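Local coordinates for protein salmonella typhimurium DB7155 bacteriophage DET7 tailspike (Bacteriophage, PDB 2V5I) that serves as the receptor-binding tailspike of the phage, binding Salmonella O-antigen and probably cleaving it, at residues A361-N365 and R366-N370; S420-V423 and G424-P428. All blocks are in the same frame, centred on the assembly; numbering follows the deposited sequence.

Contact 1 (A361-N365 and R366-N370); sequences AHTYN and RVFSN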
loop_
_atom_site.group_PDB
_atom_site.type_symbol
_atom_site.label_atom_id
_atom_site.label_comp_id
_atom_site.label_asym_id
_atom_site.label_seq_id
_atom_site.Cartn_x
_atom_site.Cartn_y
_atom_site.Cartn_z
ATOM N N ALA A 361 -14.263 -1.978 15.350
ATOM C CA ALA A 361 -15.067 -2.503 14.291
ATOM C C ALA A 361 -16.176 -3.333 14.893
ATOM O O ALA A 361 -15.977 -4.470 15.313
ATOM C CB ALA A 361 -14.199 -3.363 13.346
ATOM N N HIS A 362 -17.381 -2.789 14.850
ATOM C CA HIS A 362 -18.562 -3.501 15.292
ATOM C C HIS A 362 -19.170 -4.182 14.081
ATOM O O HIS A 362 -20.259 -3.823 13.577
ATOM C CB HIS A 362 -19.542 -2.527 15.958
ATOM C CG HIS A 362 -20.599 -3.218 16.746
ATOM N ND1 HIS A 362 -21.166 -2.651 17.863
ATOM C CD2 HIS A 362 -21.198 -4.420 16.582
ATOM C CE1 HIS A 362 -22.062 -3.484 18.355
ATOM N NE2 HIS A 362 -22.097 -4.567 17.609
ATOM N N THR A 363 -18.433 -5.191 13.592
ATOM C CA THR A 363 -18.639 -5.771 12.293
ATOM C C THR A 363 -18.772 -7.273 12.390
ATOM O O THR A 363 -18.306 -7.895 13.365
ATOM C CB THR A 363 -17.485 -5.459 11.333
ATOM O OG1 THR A 363 -16.249 -5.896 11.941
ATOM C CG2 THR A 363 -17.414 -3.956 11.098
ATOM N N TYR A 364 -19.442 -7.805 11.380
ATOM C CA TYR A 364 -19.793 -9.218 11.239
ATOM C C TYR A 364 -19.496 -9.693 9.851
ATOM O O TYR A 364 -19.880 -9.047 8.888
ATOM C CB TYR A 364 -21.304 -9.401 11.509
ATOM C CG TYR A 364 -21.710 -8.856 12.843
ATOM C CD1 TYR A 364 -21.939 -7.493 13.010
ATOM C CD2 TYR A 364 -21.825 -9.677 13.940
ATOM C CE1 TYR A 364 -22.255 -6.969 14.221
ATOM C CE2 TYR A 364 -22.137 -9.139 15.181
ATOM C CZ TYR A 364 -22.383 -7.795 15.302
ATOM O OH TYR A 364 -22.720 -7.263 16.524
ATOM N N ASN A 365 -18.840 -10.852 9.713
ATOM C CA ASN A 365 -18.535 -11.434 8.391
ATOM C C ASN A 365 -17.792 -10.490 7.451
ATOM O O ASN A 365 -18.087 -10.408 6.223
ATOM C CB ASN A 365 -19.808 -11.936 7.698
ATOM C CG ASN A 365 -19.510 -12.835 6.462
ATOM O OD1 ASN A 365 -18.692 -13.761 6.542
ATOM N ND2 ASN A 365 -20.210 -12.590 5.354
ATOM N N ARG A 366 -16.828 -9.777 8.061
ATOM C CA ARG A 366 -15.970 -8.855 7.302
ATOM C C ARG A 366 -14.538 -9.339 7.328
ATOM O O ARG A 366 -14.106 -9.951 8.281
ATOM C CB ARG A 366 -16.031 -7.462 7.941
ATOM C CG ARG A 366 -15.318 -6.334 7.166
ATOM C CD ARG A 366 -15.863 -4.934 7.512
ATOM N NE ARG A 366 -17.277 -4.778 7.050
ATOM C CZ ARG A 366 -18.065 -3.759 7.250
ATOM N NH1 ARG A 366 -17.624 -2.701 7.855
ATOM N NH2 ARG A 366 -19.305 -3.826 6.769
ATOM N N VAL A 367 -13.816 -9.048 6.249
ATOM C CA VAL A 367 -12.391 -9.418 6.100
ATOM C C VAL A 367 -11.534 -8.164 6.174
ATOM O O VAL A 367 -11.767 -7.233 5.453
ATOM C CB VAL A 367 -12.109 -10.149 4.767
ATOM C CG1 VAL A 367 -10.617 -10.580 4.711
ATOM C CG2 VAL A 367 -12.996 -11.371 4.624
ATOM N N PHE A 368 -10.455 -8.238 6.968
ATOM C CA PHE A 368 -9.476 -7.178 7.142
ATOM C C PHE A 368 -8.119 -7.734 6.705
ATOM O O PHE A 368 -7.732 -8.800 7.217
ATOM C CB PHE A 368 -9.381 -6.801 8.617
ATOM C CG PHE A 368 -10.659 -6.269 9.181
ATOM C CD1 PHE A 368 -11.601 -7.123 9.721
ATOM C CD2 PHE A 368 -10.859 -4.894 9.250
ATOM C CE1 PHE A 368 -12.807 -6.616 10.243
ATOM C CE2 PHE A 368 -12.061 -4.396 9.735
ATOM C CZ PHE A 368 -13.000 -5.240 10.275
ATOM N N SER A 369 -7.444 -7.142 5.699
ATOM C CA SER A 369 -6.170 -7.673 5.237
ATOM C C SER A 369 -5.133 -6.549 5.221
ATOM O O SER A 369 -5.440 -5.422 4.814
ATOM C CB SER A 369 -6.290 -8.316 3.860
ATOM O OG SER A 369 -7.366 -9.268 3.826
ATOM N N ASN A 370 -3.918 -6.865 5.655
ATOM C CA ASN A 370 -2.770 -5.966 5.538
ATOM C C ASN A 370 -2.993 -4.683 6.332
ATOM O O ASN A 370 -3.092 -3.581 5.800
ATOM C CB ASN A 370 -2.446 -5.642 4.084
ATOM C CG ASN A 370 -1.043 -5.150 3.912
ATOM O OD1 ASN A 370 -0.156 -5.501 4.700
ATOM N ND2 ASN A 370 -0.829 -4.298 2.915
#
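T363 touches two larger side chains, R366 and F368, each with a different branch. Its methyl CG2 sits over one face of the R366 guanidinium, with NH1 of R366 3.5 Å from CG2 of T363, and the two side chains cross at about a right angle. The hydroxyl takes the other direction: with chi1 at 55°, OG1 stands between the backbone N and the carbonyl carbon and meets the edge of the F368 ring in its plane, 3.7 Å from CZ of F368. This OG1 is buried and has no polar partner in the model. A361 CB comes obliquely to the same ring corner, 3.8 Å from CZ of F368.

R366 leaves the backbone extended and then bends at chi3 (-66°), which brings its flat end back beneath the T363 methyl. Hydrogen bonds from NE to the carbonyl of G343 and from NH2 to the side-chain oxygen of N320, with a weak one from NH1 to D340 O, hold the guanidinium in that orientation. Further out, NE2 of H362 and OH of Y364 are hydrogen-bonded at 3.0 Å, and the H362 ring stacks on H316. The chain turns at N365, whose phi is positive (54°), between strands 357-364 and 367-369, and A361, T363, R366 and F368 fill the inner side of a corner in a right-handed parallel beta-helix.

Contact 2 (S420-V423 and G424-P428); sequences SGLV and GNVPP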
loop_
_atom_site.group_PDB
_atom_site.type_symbol
_atom_site.label_atom_id
_atom_site.label_comp_id
_atom_site.label_asym_id
_atom_site.label_seq_id
_atom_site.Cartn_x
_atom_site.Cartn_y
_atom_site.Cartn_z
ATOM N N SER A 420 -4.629 -14.411 11.369
ATOM C CA SER A 420 -3.364 -14.972 10.916
ATOM C C SER A 420 -2.386 -13.851 10.621
ATOM O O SER A 420 -2.793 -12.746 10.308
ATOM C CB SER A 420 -3.521 -15.764 9.616
ATOM O OG SER A 420 -4.523 -16.738 9.738
ATOM N N GLY A 421 -1.088 -14.139 10.730
ATOM C CA GLY A 421 -0.077 -13.178 10.292
ATOM C C GLY A 421 0.066 -12.002 11.239
ATOM O O GLY A 421 0.251 -10.873 10.786
ATOM N N LEU A 422 -0.077 -12.261 12.545
ATOM C CA LEU A 422 0.098 -11.202 13.564
ATOM C C LEU A 422 1.576 -10.983 13.819
ATOM O O LEU A 422 2.283 -11.944 14.165
ATOM C CB LEU A 422 -0.621 -11.596 14.850
ATOM C CG LEU A 422 -0.473 -10.668 16.025
ATOM C CD1 LEU A 422 -0.999 -9.302 15.723
ATOM C CD2 LEU A 422 -1.234 -11.290 17.233
ATOM N N VAL A 423 2.061 -9.766 13.571
ATOM C CA VAL A 423 3.468 -9.413 13.613
ATOM C C VAL A 423 3.748 -8.301 14.615
ATOM O O VAL A 423 2.988 -7.320 14.733
ATOM C CB VAL A 423 3.894 -8.953 12.182
ATOM C CG1 VAL A 423 5.204 -8.232 12.169
ATOM C CG2 VAL A 423 3.913 -10.145 11.247
ATOM N N GLY A 424 4.881 -8.416 15.314
ATOM C CA GLY A 424 5.368 -7.356 16.178
ATOM C C GLY A 424 5.636 -7.889 17.578
ATOM O O GLY A 424 5.312 -9.037 17.912
ATOM N N ASN A 425 6.244 -7.057 18.392
ATOM C CA ASN A 425 6.476 -7.456 19.774
ATOM C C ASN A 425 5.229 -7.211 20.617
ATOM O O ASN A 425 5.127 -6.313 21.478
ATOM C CB ASN A 425 7.691 -6.724 20.288
ATOM C CG ASN A 425 8.170 -7.267 21.626
ATOM O OD1 ASN A 425 7.847 -8.386 22.003
ATOM N ND2 ASN A 425 8.979 -6.487 22.303
ATOM N N VAL A 426 4.231 -8.008 20.311
ATOM C CA VAL A 426 2.941 -7.941 20.947
ATOM C C VAL A 426 3.021 -8.759 22.238
ATOM O O VAL A 426 3.488 -9.909 22.189
ATOM C CB VAL A 426 1.842 -8.527 20.030
ATOM C CG1 VAL A 426 0.492 -8.519 20.722
ATOM C CG2 VAL A 426 1.726 -7.760 18.743
ATOM N N PRO A 427 2.586 -8.192 23.393
ATOM C CA PRO A 427 2.534 -9.002 24.616
ATOM C C PRO A 427 1.570 -10.172 24.489
ATOM O O PRO A 427 0.403 -9.984 24.185
ATOM C CB PRO A 427 2.066 -8.005 25.689
ATOM C CG PRO A 427 2.360 -6.686 25.160
ATOM C CD PRO A 427 2.205 -6.787 23.671
ATOM N N PRO A 428 2.065 -11.399 24.673
ATOM C CA PRO A 428 1.244 -12.546 24.388
ATOM C C PRO A 428 0.034 -12.699 25.320
ATOM O O PRO A 428 -0.949 -13.346 24.937
ATOM C CB PRO A 428 2.238 -13.726 24.475
ATOM C CG PRO A 428 3.426 -13.207 25.226
ATOM C CD PRO A 428 3.456 -11.748 25.011
#
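L422 and V426 approach each other on one side of the flat peptide that joins V423 to G424, where a strand of the parallel beta-helix runs out into a loop. V423 folds over one face of that peptide: CG1 is anti to its own backbone N (chi1 165°) and therefore leans beside the carbonyl carbon, 3.2 Å from N of G424. The opposite face is approached by V426, whose CG2 lies beyond the carbonyl end of the plane, 4.2 Å from O of V423. The backbone of V423 is hydrogen-bonded with I397 in strand 393-398 and with A399 just after it.

The apolar meeting of L422 and V426 is loose. The L422 side chain sets off to one side of the loop, and its end closes the distance, with CD1 of L422 4.4 Å from CG2 of V426. I431 and A399 of the same chain pack on both residues, and V440 of the third subunit does likewise, so the pair belongs to a larger apolar cluster that crosses the trimer interface.

The direction of the chain depends on two backbone features. G424 has phi 127° and psi 171°, a combination scarcely accessible to residues with a side chain. N425 is then the centre of an inverse gamma turn, which brings V426 back toward the strand; its weak hydrogen bond runs from N of V426 to O of G424, 2.8 Å away.

Contact 1 precedes contact 2 along the chain, and they lie two rungs apart in the same beta-helix, their centres 18 Å apart and their nearest atoms about 7 Å apart without touching. Strand 367-369 of contact 1 and strand 417-423 of contact 2 both pair in parallel with strand 393-398, which lies between them. They occupy different places in the winding: 361-370 carries the chain round a corner from strand 357-364, whereas 420-428 leads it out of strand 417-423 toward strand 431-433, in the same set of parallel strands as 357-364. Both also touch the second subunit, so these turns of the helix contribute to trimer packing.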